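Local structure of 2,3-dihydroxybenzoate-AMP ligase (Bacillus subtilis, 1MDB) at residues E90-F93 / A94-L98; E113-Y116 / F117-A121; D130-G134 / F135-S139. The protein is an enzyme of the ANL superfamily, with a large AMP-binding domain followed by a smaller C-terminal domain. All blocks are in the same frame, centred on the assembly; numbering follows the deposited sequence.

In the fold
All three contacts are local and follow one another in series along the chain, none nested in or crossing another. Contact 1 is made by successive turns within helix 86-98, which joins strand 77-80 to strand 101-104. The chain then enters helix 111-120, where contact 2 is again a helical one; at its end Ala121 O bonds to Arg77 of strand 77-80. Strand 125-132 follows and pairs in parallel with strand 77-80; contact 3 closes a tight hairpin with strand 135-136 and so joins the end of strand 125-132 to helix 137-147. That helix returns to contact 2, where Val144 touches Ile114 and Thr115. Contacts 2 and 3 approach to about 7 Å between nearest atoms.

Contact 1. Residues E90-F93 / A94-L98; sequences EVIF and ALFRL
Phe93 and Phe96 meet in a T-shaped (edge-to-face) stack on one side of a helix, their planes 88° apart and their centroids separated by 5.6 Å. The edge atom CD1 of Phe96 stands over the face of the Phe93 ring, toward its rim. Packing is tightest where Phe96 meets Ile92. With CG of Phe96 beside its own backbone N (chi1 -76°), the ring lies against the preceding turn, and its CG comes within 3.0 Å of Ile92 O. That oxygen also accepts the bond from Phe96 N at 2.7 Å. Ile92 lies alongside and reaches the ring with its long branch, CD1 to CE1 of Phe96 at 3.8 Å, so a flexible aliphatic tip flanks a rigid ring.

On the neighbouring flank the side chains share a single touch, Val91 CG1 to Leu95 CD1 at 4.0 Å, although Leu95 CG still lies 3.2 Å from Val91 O. Small Ala94 has its methyl against Leu63 and Phe67, letting helix 53-70 come close. Solvent has little part here, because even the charged residues are buried: Glu90 is held by Arg59 and His170, and Arg97 by Asp57 and Asp61. These salt bridges, with the hydrogen bond to His170, probably offset the cost of burying the charges. Such a helix, oily toward the sheet, is the connecting element of a beta-alpha-beta crossover, here between parallel strands 77-80 and 101-104.

Contact 2. Residues E113-Y116 / F117-A121; sequences EITY and FCEFA
Tyr116 and Phe120, one helical turn apart, hold their rings almost parallel, 9° between the planes, yet slid so far along each other that they barely overlap. Instead of ring over ring, the phenolic oxygen of Tyr116 sits above one face of Phe120, toward the rim, with OH 3.8 Å from CD2 of Phe120. In return, CB of Phe120 lies over a face of the Tyr116 ring. A shared first torsion, CG opposite the backbone N (chi1 171° for Tyr116 and -169° for Phe120), sends both side chains the same way, and similar second torsions bring the planes near parallel.

Phe117 takes the other course. Its CG lies beside the backbone N, and the ring folds back over the previous turn until Glu113 O rests on its face, 3.2 Å from CG of Phe117. Its rim meets that of Tyr116, CD2 of Phe117 to CD2 of Tyr116 at 3.5 Å, completing an aromatic cluster of three. Ile114 adds its CD1, 4.0 Å from CD1 of Phe117, and its CG2 lies near SG of Cys118. Beyond the cluster, His109 packs edge-to-face with Phe117, whose side chain is about 12 Å from the bound AMP, while Phe120 touches Leu199.

Thr115 is accommodated in the helix, its hydroxyl bonded to Ser111 O one turn back and its CG2 alongside Glu119. Backbone carbonyls are likewise satisfied by amides, Glu113 O by Phe117 N at 2.9 Å. With the backbone polar atoms engaged in helix bonds, the side-chain contacts across these turns are chiefly dispersive.

Contact 3. Residues D130-G134 / F135-S139; sequences DAYSG and FDYRS
A beta hairpin with a two-residue loop brings Tyr132 and Phe135 together as an antiparallel hydrogen-bonded pair: Tyr132 N gives to Phe135 O at 2.8 Å, and Phe135 N returns the bond to Tyr132 O. The turn between them is type I', in which Ser133 and Gly134 both adopt positive phi (47° and 77°); glycine, lacking a side chain, takes such a conformation with ease. One step further from the turn, Ala131 faces Asp136 in a non-hydrogen-bonded pair, where CA of Ala131 makes a C-H...O contact with Phe135 O at 3.1 Å.

Tyr137 closes one side of the hairpin. Its CE1 lies 3.6 Å from CB of Tyr132, and its hydroxyl reaches the edge of the Tyr132 ring, in plane, while bonding to Pro107 O. CD2 of Phe135 stands 3.4 Å above the centre of a Tyr137 face.

The hairpin runs directly into helix 137-147, and Asp136 is the residue at its N-cap, a place suited to a short carboxylate; it accepts from Arg138 N and Ser139 N, though the position of its OD1 is uncertain. Tyr137 N instead gives a weak bond to Asp130 O at 3.1 Å. OD2 of Asp136 forms a salt bridge with NH1 of Arg138 at 2.7 Å; NH1 also pairs with Glu161. The hydroxyl of Ser139 donates to Asp136 O, bracing the first turn. Across the hairpin, the guanidinium of Arg138 lies with one face toward Asp130 O and its NH2 3.2 Å from CB of Asp130. The Asp130 carboxylate stays beyond salt-bridge range, its OD2 accepting from Glu159 N.

Contact 1. Residues E90-F93 / A94-L98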
ATOM      1  N   GLU A  90     -18.160   6.593  -2.621  1.00 24.87           N
ATOM      2  CA  GLU A  90     -19.248   6.749  -3.566  1.00 24.60           C
ATOM      3  C   GLU A  90     -18.633   6.976  -4.944  1.00 25.36           C
ATOM      4  O   GLU A  90     -19.187   6.564  -5.965  1.00 24.84           O
ATOM      5  CB  GLU A  90     -20.165   7.920  -3.173  1.00 25.39           C
ATOM      6  CG  GLU A  90     -19.592   9.322  -3.332  1.00 26.15           C
ATOM      7  CD  GLU A  90     -20.617  10.395  -2.963  1.00 27.23           C
ATOM      8  OE1 GLU A  90     -21.829  10.105  -3.037  1.00 28.01           O
ATOM      9  OE2 GLU A  90     -20.219  11.524  -2.617  1.00 24.32           O
ATOM     10  N   VAL A  91     -17.467   7.608  -4.964  1.00 26.34           N
ATOM     11  CA  VAL A  91     -16.786   7.881  -6.225  1.00 26.65           C
ATOM     12  C   VAL A  91     -16.332   6.615  -6.933  1.00 26.86           C
ATOM     13  O   VAL A  91     -16.595   6.458  -8.128  1.00 28.89           O
ATOM     14  CB  VAL A  91     -15.565   8.825  -6.023  1.00 25.24           C
ATOM     15  CG1 VAL A  91     -14.598   8.715  -7.208  1.00 22.14           C
ATOM     16  CG2 VAL A  91     -16.053  10.269  -5.895  1.00 24.63           C
ATOM     17  N   ILE A  92     -15.667   5.702  -6.224  1.00 25.05           N
ATOM     18  CA  ILE A  92     -15.202   4.495  -6.903  1.00 25.39           C
ATOM     19  C   ILE A  92     -16.314   3.507  -7.296  1.00 24.97           C
ATOM     20  O   ILE A  92     -16.285   2.963  -8.390  1.00 22.15           O
ATOM     21  CB  ILE A  92     -14.105   3.725  -6.095  1.00 25.86           C
ATOM     22  CG1 ILE A  92     -14.701   3.066  -4.851  1.00 26.81           C
ATOM     23  CG2 ILE A  92     -12.972   4.669  -5.723  1.00 25.70           C
ATOM     24  CD1 ILE A  92     -13.726   2.109  -4.182  1.00 27.49           C
ATOM     25  N   PHE A  93     -17.291   3.271  -6.421  1.00 24.26           N
ATOM     26  CA  PHE A  93     -18.353   2.334  -6.766  1.00 26.43           C
ATOM     27  C   PHE A  93     -19.246   2.874  -7.890  1.00 25.54           C
ATOM     28  O   PHE A  93     -19.853   2.102  -8.630  1.00 26.13           O
ATOM     29  CB  PHE A  93     -19.181   1.950  -5.518  1.00 28.18           C
ATOM     30  CG  PHE A  93     -18.529   0.882  -4.673  1.00 26.02           C
ATOM     31  CD1 PHE A  93     -17.695   1.220  -3.615  1.00 27.96           C
ATOM     32  CD2 PHE A  93     -18.683  -0.463  -4.996  1.00 26.86           C
ATOM     33  CE1 PHE A  93     -17.017   0.236  -2.894  1.00 25.99           C
ATOM     34  CE2 PHE A  93     -18.010  -1.455  -4.285  1.00 25.12           C
ATOM     35  CZ  PHE A  93     -17.177  -1.107  -3.234  1.00 26.70           C
ATOM     36  N   ALA A  94     -19.322   4.193  -8.014  1.00 24.82           N
ATOM     37  CA  ALA A  94     -20.099   4.811  -9.082  1.00 24.80           C
ATOM     38  C   ALA A  94     -19.328   4.559 -10.378  1.00 25.76           C
ATOM     39  O   ALA A  94     -19.908   4.207 -11.412  1.00 24.75           O
ATOM     40  CB  ALA A  94     -20.235   6.310  -8.844  1.00 24.41           C
ATOM     41  N   LEU A  95     -18.014   4.753 -10.321  1.00 24.43           N
ATOM     42  CA  LEU A  95     -17.178   4.515 -11.489  1.00 25.30           C
ATOM     43  C   LEU A  95     -17.248   3.033 -11.821  1.00 26.67           C
ATOM     44  O   LEU A  95     -17.339   2.649 -12.984  1.00 27.05           O
ATOM     45  CB  LEU A  95     -15.737   4.928 -11.208  1.00 24.08           C
ATOM     46  CG  LEU A  95     -15.533   6.446 -11.114  1.00 25.27           C
ATOM     47  CD1 LEU A  95     -14.120   6.755 -10.642  1.00 23.42           C
ATOM     48  CD2 LEU A  95     -15.796   7.078 -12.488  1.00 25.16           C
ATOM     49  N   PHE A  96     -17.215   2.203 -10.785  1.00 28.84           N
ATOM     50  CA  PHE A  96     -17.293   0.759 -10.956  1.00 29.80           C
ATOM     51  C   PHE A  96     -18.580   0.347 -11.681  1.00 31.22           C
ATOM     52  O   PHE A  96     -18.552  -0.547 -12.531  1.00 32.99           O
ATOM     53  CB  PHE A  96     -17.219   0.070  -9.586  1.00 29.31           C
ATOM     54  CG  PHE A  96     -15.833   0.025  -8.990  1.00 25.02           C
ATOM     55  CD1 PHE A  96     -15.658  -0.189  -7.628  1.00 22.67           C
ATOM     56  CD2 PHE A  96     -14.704   0.159  -9.791  1.00 25.38           C
ATOM     57  CE1 PHE A  96     -14.379  -0.275  -7.073  1.00 22.79           C
ATOM     58  CE2 PHE A  96     -13.418   0.077  -9.238  1.00 23.67           C
ATOM     59  CZ  PHE A  96     -13.262  -0.141  -7.883  1.00 21.81           C
ATOM     60  N   ARG A  97     -19.702   1.000 -11.363  1.00 32.44           N
ATOM     61  CA  ARG A  97     -20.980   0.658 -12.003  1.00 33.68           C
ATOM     62  C   ARG A  97     -21.130   1.203 -13.421  1.00 34.34           C
ATOM     63  O   ARG A  97     -21.952   0.712 -14.199  1.00 34.86           O
ATOM     64  CB  ARG A  97     -22.160   1.126 -11.144  1.00 33.93           C
ATOM     65  CG  ARG A  97     -22.170   0.506  -9.747  1.00 36.66           C
ATOM     66  CD  ARG A  97     -23.528  -0.030  -9.349  1.00 34.34           C
ATOM     67  NE  ARG A  97     -23.995   0.596  -8.125  1.00 37.76           N
ATOM     68  CZ  ARG A  97     -24.317  -0.045  -7.009  1.00 34.34           C
ATOM     69  NH1 ARG A  97     -24.232  -1.363  -6.931  1.00 37.61           N
ATOM     70  NH2 ARG A  97     -24.721   0.647  -5.961  1.00 36.53           N
ATOM     71  N   LEU A  98     -20.339   2.215 -13.754  1.00 34.58           N
ATOM     72  CA  LEU A  98     -20.369   2.814 -15.085  1.00 35.71           C
ATOM     73  C   LEU A  98     -19.329   2.127 -15.956  1.00 34.94           C
ATOM     74  O   LEU A  98     -19.247   2.374 -17.155  1.00 36.43           O
ATOM     75  CB  LEU A  98     -20.045   4.310 -14.989  1.00 38.12           C
ATOM     76  CG  LEU A  98     -19.934   5.132 -16.280  1.00 41.04           C
ATOM     77  CD1 LEU A  98     -21.192   4.963 -17.131  1.00 42.25           C
ATOM     78  CD2 LEU A  98     -19.727   6.598 -15.922  1.00 40.92           C
TER

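Contact 2. Residues E113-Y116 / F117-A121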
ATOM      1  N   GLU A 113       3.526  14.194 -11.222  1.00 32.05           N
ATOM      2  CA  GLU A 113       2.969  12.844 -11.247  1.00 32.54           C
ATOM      3  C   GLU A 113       1.531  12.835 -11.778  1.00 31.10           C
ATOM      4  O   GLU A 113       1.179  11.986 -12.591  1.00 30.81           O
ATOM      5  CB  GLU A 113       2.999  12.213  -9.854  1.00 35.82           C
ATOM      6  CG  GLU A 113       4.395  12.044  -9.290  1.00 38.92           C
ATOM      7  CD  GLU A 113       4.634  12.928  -8.094  1.00 40.25           C
ATOM      8  OE1 GLU A 113       4.234  14.115  -8.130  1.00 42.03           O
ATOM      9  OE2 GLU A 113       5.227  12.431  -7.119  1.00 43.93           O
ATOM     10  N   ILE A 114       0.703  13.781 -11.332  1.00 28.83           N
ATOM     11  CA  ILE A 114      -0.688  13.823 -11.793  1.00 28.78           C
ATOM     12  C   ILE A 114      -0.774  14.049 -13.306  1.00 29.32           C
ATOM     13  O   ILE A 114      -1.513  13.349 -14.007  1.00 29.02           O
ATOM     14  CB  ILE A 114      -1.506  14.914 -11.061  1.00 24.54           C
ATOM     15  CG1 ILE A 114      -1.549  14.611  -9.560  1.00 25.57           C
ATOM     16  CG2 ILE A 114      -2.931  14.958 -11.610  1.00 24.98           C
ATOM     17  CD1 ILE A 114      -2.065  13.205  -9.208  1.00 23.26           C
ATOM     18  N   THR A 115      -0.018  15.019 -13.813  1.00 28.43           N
ATOM     19  CA  THR A 115      -0.014  15.290 -15.251  1.00 30.27           C
ATOM     20  C   THR A 115       0.346  14.006 -16.010  1.00 29.27           C
ATOM     21  O   THR A 115      -0.230  13.700 -17.050  1.00 31.10           O
ATOM     22  CB  THR A 115       0.997  16.414 -15.599  1.00 28.70           C
ATOM     23  OG1 THR A 115       0.596  17.617 -14.941  1.00 28.02           O
ATOM     24  CG2 THR A 115       1.037  16.672 -17.103  1.00 30.96           C
ATOM     25  N   TYR A 116       1.296  13.254 -15.472  1.00 29.56           N
ATOM     26  CA  TYR A 116       1.714  12.001 -16.084  1.00 28.65           C
ATOM     27  C   TYR A 116       0.554  11.003 -16.095  1.00 29.36           C
ATOM     28  O   TYR A 116       0.208  10.447 -17.142  1.00 28.05           O
ATOM     29  CB  TYR A 116       2.894  11.426 -15.309  1.00 32.88           C
ATOM     30  CG  TYR A 116       3.263  10.021 -15.720  1.00 36.06           C
ATOM     31  CD1 TYR A 116       3.726   9.751 -17.005  1.00 38.09           C
ATOM     32  CD2 TYR A 116       3.140   8.962 -14.826  1.00 35.60           C
ATOM     33  CE1 TYR A 116       4.055   8.461 -17.389  1.00 41.92           C
ATOM     34  CE2 TYR A 116       3.467   7.667 -15.197  1.00 40.04           C
ATOM     35  CZ  TYR A 116       3.922   7.424 -16.479  1.00 42.17           C
ATOM     36  OH  TYR A 116       4.233   6.141 -16.866  1.00 49.10           O
ATOM     37  N   PHE A 117      -0.052  10.782 -14.929  1.00 27.62           N
ATOM     38  CA  PHE A 117      -1.181   9.858 -14.825  1.00 27.54           C
ATOM     39  C   PHE A 117      -2.312  10.228 -15.794  1.00 27.94           C
ATOM     40  O   PHE A 117      -2.925   9.350 -16.406  1.00 26.96           O
ATOM     41  CB  PHE A 117      -1.745   9.859 -13.393  1.00 27.14           C
ATOM     42  CG  PHE A 117      -0.747   9.465 -12.329  1.00 26.72           C
ATOM     43  CD1 PHE A 117      -0.964   9.815 -10.998  1.00 30.15           C
ATOM     44  CD2 PHE A 117       0.396   8.738 -12.644  1.00 26.40           C
ATOM     45  CE1 PHE A 117      -0.056   9.450  -9.997  1.00 29.50           C
ATOM     46  CE2 PHE A 117       1.307   8.369 -11.652  1.00 26.01           C
ATOM     47  CZ  PHE A 117       1.081   8.726 -10.327  1.00 26.58           C
ATOM     48  N   CYS A 118      -2.598  11.523 -15.921  1.00 27.62           N
ATOM     49  CA  CYS A 118      -3.680  11.981 -16.792  1.00 31.11           C
ATOM     50  C   CYS A 118      -3.354  11.803 -18.271  1.00 34.42           C
ATOM     51  O   CYS A 118      -4.227  11.439 -19.066  1.00 34.19           O
ATOM     52  CB  CYS A 118      -4.021  13.452 -16.503  1.00 28.51           C
ATOM     53  SG  CYS A 118      -4.856  13.754 -14.912  1.00 28.81           S
ATOM     54  N   GLU A 119      -2.101  12.062 -18.638  1.00 35.67           N
ATOM     55  CA  GLU A 119      -1.661  11.912 -20.029  1.00 36.38           C
ATOM     56  C   GLU A 119      -1.636  10.437 -20.410  1.00 34.50           C
ATOM     57  O   GLU A 119      -2.353   9.992 -21.299  1.00 33.52           O
ATOM     58  CB  GLU A 119      -0.252  12.470 -20.206  1.00 39.45           C
ATOM     59  CG  GLU A 119      -0.156  13.776 -20.956  1.00 45.97           C
ATOM     60  CD  GLU A 119       1.287  14.143 -21.245  1.00 48.43           C
ATOM     61  OE1 GLU A 119       1.953  13.388 -21.986  1.00 52.69           O
ATOM     62  OE2 GLU A 119       1.761  15.175 -20.729  1.00 50.80           O
ATOM     63  N   PHE A 120      -0.771   9.695 -19.730  1.00 33.20           N
ATOM     64  CA  PHE A 120      -0.608   8.269 -19.955  1.00 32.25           C
ATOM     65  C   PHE A 120      -1.956   7.547 -20.019  1.00 33.47           C
ATOM     66  O   PHE A 120      -2.274   6.908 -21.017  1.00 33.96           O
ATOM     67  CB  PHE A 120       0.254   7.694 -18.836  1.00 29.76           C
ATOM     68  CG  PHE A 120       0.718   6.288 -19.075  1.00 26.73           C
ATOM     69  CD1 PHE A 120       1.238   5.910 -20.307  1.00 27.40           C
ATOM     70  CD2 PHE A 120       0.699   5.361 -18.044  1.00 24.53           C
ATOM     71  CE1 PHE A 120       1.739   4.624 -20.505  1.00 28.72           C
ATOM     72  CE2 PHE A 120       1.200   4.068 -18.231  1.00 26.68           C
ATOM     73  CZ  PHE A 120       1.720   3.701 -19.460  1.00 26.18           C
ATOM     74  N   ALA A 121      -2.751   7.664 -18.962  1.00 32.73           N
ATOM     75  CA  ALA A 121      -4.052   7.013 -18.923  1.00 32.12           C
ATOM     76  C   ALA A 121      -5.100   7.703 -19.800  1.00 34.02           C
ATOM     77  O   ALA A 121      -6.223   7.205 -19.939  1.00 32.14           O
ATOM     78  CB  ALA A 121      -4.544   6.940 -17.486  1.00 33.56           C
TER

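Contact 3. Residues D130-G134 / F135-S139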
ATOM      1  N   ASP A 130     -11.398  19.721  -2.181  1.00 33.47           N
ATOM      2  CA  ASP A 130     -11.072  21.135  -2.345  1.00 33.73           C
ATOM      3  C   ASP A 130      -9.704  21.405  -1.731  1.00 33.64           C
ATOM      4  O   ASP A 130      -8.825  21.995  -2.356  1.00 33.41           O
ATOM      5  CB  ASP A 130     -12.123  22.039  -1.678  1.00 34.77           C
ATOM      6  CG  ASP A 130     -12.610  21.502  -0.343  1.00 36.70           C
ATOM      7  OD1 ASP A 130     -11.881  20.725   0.306  1.00 37.75           O
ATOM      8  OD2 ASP A 130     -13.732  21.872   0.067  1.00 38.21           O
ATOM      9  N   ALA A 131      -9.527  20.959  -0.497  1.00 34.67           N
ATOM     10  CA  ALA A 131      -8.265  21.152   0.204  1.00 36.49           C
ATOM     11  C   ALA A 131      -8.116  20.075   1.265  1.00 36.04           C
ATOM     12  O   ALA A 131      -9.094  19.619   1.847  1.00 38.17           O
ATOM     13  CB  ALA A 131      -8.217  22.536   0.844  1.00 31.60           C
ATOM     14  N   TYR A 132      -6.883  19.663   1.509  1.00 37.41           N
ATOM     15  CA  TYR A 132      -6.625  18.637   2.503  1.00 37.06           C
ATOM     16  C   TYR A 132      -5.245  18.803   3.114  1.00 35.57           C
ATOM     17  O   TYR A 132      -4.269  19.113   2.423  1.00 32.66           O
ATOM     18  CB  TYR A 132      -6.745  17.246   1.872  1.00 38.49           C
ATOM     19  CG  TYR A 132      -6.210  16.146   2.748  1.00 42.32           C
ATOM     20  CD1 TYR A 132      -6.821  15.838   3.964  1.00 44.04           C
ATOM     21  CD2 TYR A 132      -5.061  15.437   2.387  1.00 43.98           C
ATOM     22  CE1 TYR A 132      -6.304  14.855   4.803  1.00 44.49           C
ATOM     23  CE2 TYR A 132      -4.532  14.447   3.221  1.00 45.88           C
ATOM     24  CZ  TYR A 132      -5.159  14.165   4.427  1.00 46.28           C
ATOM     25  OH  TYR A 132      -4.642  13.201   5.261  1.00 47.36           O
ATOM     26  N   SER A 133      -5.179  18.617   4.423  1.00 33.98           N
ATOM     27  CA  SER A 133      -3.919  18.706   5.132  1.00 33.65           C
ATOM     28  C   SER A 133      -3.144  19.943   4.735  1.00 33.04           C
ATOM     29  O   SER A 133      -1.942  19.873   4.472  1.00 33.74           O
ATOM     30  CB  SER A 133      -3.091  17.453   4.838  1.00 35.02           C
ATOM     31  OG  SER A 133      -1.969  17.362   5.695  1.00 37.00           O
ATOM     32  N   GLY A 134      -3.833  21.078   4.674  1.00 32.78           N
ATOM     33  CA  GLY A 134      -3.168  22.321   4.322  1.00 34.00           C
ATOM     34  C   GLY A 134      -2.828  22.549   2.859  1.00 34.14           C
ATOM     35  O   GLY A 134      -2.211  23.564   2.524  1.00 35.50           O
ATOM     36  N   PHE A 135      -3.215  21.628   1.981  1.00 32.86           N
ATOM     37  CA  PHE A 135      -2.934  21.796   0.556  1.00 33.08           C
ATOM     38  C   PHE A 135      -4.215  21.999  -0.250  1.00 31.66           C
ATOM     39  O   PHE A 135      -5.177  21.242  -0.114  1.00 32.28           O
ATOM     40  CB  PHE A 135      -2.178  20.586   0.008  1.00 32.11           C
ATOM     41  CG  PHE A 135      -1.750  20.741  -1.425  1.00 29.63           C
ATOM     42  CD1 PHE A 135      -0.709  21.600  -1.766  1.00 28.78           C
ATOM     43  CD2 PHE A 135      -2.407  20.048  -2.441  1.00 27.19           C
ATOM     44  CE1 PHE A 135      -0.330  21.766  -3.100  1.00 27.21           C
ATOM     45  CE2 PHE A 135      -2.039  20.205  -3.771  1.00 21.85           C
ATOM     46  CZ  PHE A 135      -1.002  21.063  -4.104  1.00 24.92           C
ATOM     47  N   ASP A 136      -4.224  23.033  -1.083  1.00 33.33           N
ATOM     48  CA  ASP A 136      -5.377  23.350  -1.922  1.00 32.45           C
ATOM     49  C   ASP A 136      -5.190  22.608  -3.252  1.00 31.91           C
ATOM     50  O   ASP A 136      -4.338  22.976  -4.064  1.00 32.70           O
ATOM     51  CB  ASP A 136      -5.449  24.859  -2.167  1.00 34.53           C
ATOM     52  CG  ASP A 136      -6.674  25.260  -2.966  1.00 38.03           C
ATOM     53  OD1 ASP A 136      -6.942  24.605  -4.000  1.00 37.33           O
ATOM     54  OD2 ASP A 136      -7.359  26.228  -2.568  1.00 37.05           O
ATOM     55  N   TYR A 137      -5.984  21.565  -3.470  1.00 30.37           N
ATOM     56  CA  TYR A 137      -5.848  20.776  -4.687  1.00 28.49           C
ATOM     57  C   TYR A 137      -6.378  21.413  -5.963  1.00 28.53           C
ATOM     58  O   TYR A 137      -6.091  20.924  -7.059  1.00 29.23           O
ATOM     59  CB  TYR A 137      -6.453  19.379  -4.483  1.00 28.63           C
ATOM     60  CG  TYR A 137      -5.667  18.516  -3.501  1.00 28.68           C
ATOM     61  CD1 TYR A 137      -5.731  18.750  -2.121  1.00 29.33           C
ATOM     62  CD2 TYR A 137      -4.830  17.495  -3.955  1.00 26.64           C
ATOM     63  CE1 TYR A 137      -4.976  17.989  -1.219  1.00 29.26           C
ATOM     64  CE2 TYR A 137      -4.073  16.732  -3.069  1.00 27.99           C
ATOM     65  CZ  TYR A 137      -4.149  16.986  -1.702  1.00 30.76           C
ATOM     66  OH  TYR A 137      -3.386  16.253  -0.822  1.00 30.90           O
ATOM     67  N   ARG A 138      -7.142  22.499  -5.846  1.00 28.35           N
ATOM     68  CA  ARG A 138      -7.629  23.161  -7.053  1.00 27.27           C
ATOM     69  C   ARG A 138      -6.461  23.860  -7.730  1.00 27.20           C
ATOM     70  O   ARG A 138      -6.442  24.008  -8.950  1.00 30.08           O
ATOM     71  CB  ARG A 138      -8.696  24.206  -6.745  1.00 27.53           C
ATOM     72  CG  ARG A 138      -9.766  23.770  -5.793  1.00 29.04           C
ATOM     73  CD  ARG A 138      -9.619  24.632  -4.571  1.00 33.00           C
ATOM     74  NE  ARG A 138     -10.764  24.554  -3.689  1.00 38.67           N
ATOM     75  CZ  ARG A 138     -10.945  25.370  -2.663  1.00 39.49           C
ATOM     76  NH1 ARG A 138     -10.047  26.315  -2.399  1.00 36.74           N
ATOM     77  NH2 ARG A 138     -12.039  25.259  -1.927  1.00 41.72           N
ATOM     78  N   SER A 139      -5.491  24.308  -6.939  1.00 26.53           N
ATOM     79  CA  SER A 139      -4.333  24.977  -7.508  1.00 27.54           C
ATOM     80  C   SER A 139      -3.534  23.912  -8.249  1.00 25.67           C
ATOM     81  O   SER A 139      -2.924  24.186  -9.280  1.00 26.74           O
ATOM     82  CB  SER A 139      -3.481  25.645  -6.409  1.00 26.84           C
ATOM     83  OG  SER A 139      -2.928  24.680  -5.530  1.00 33.88           O
TER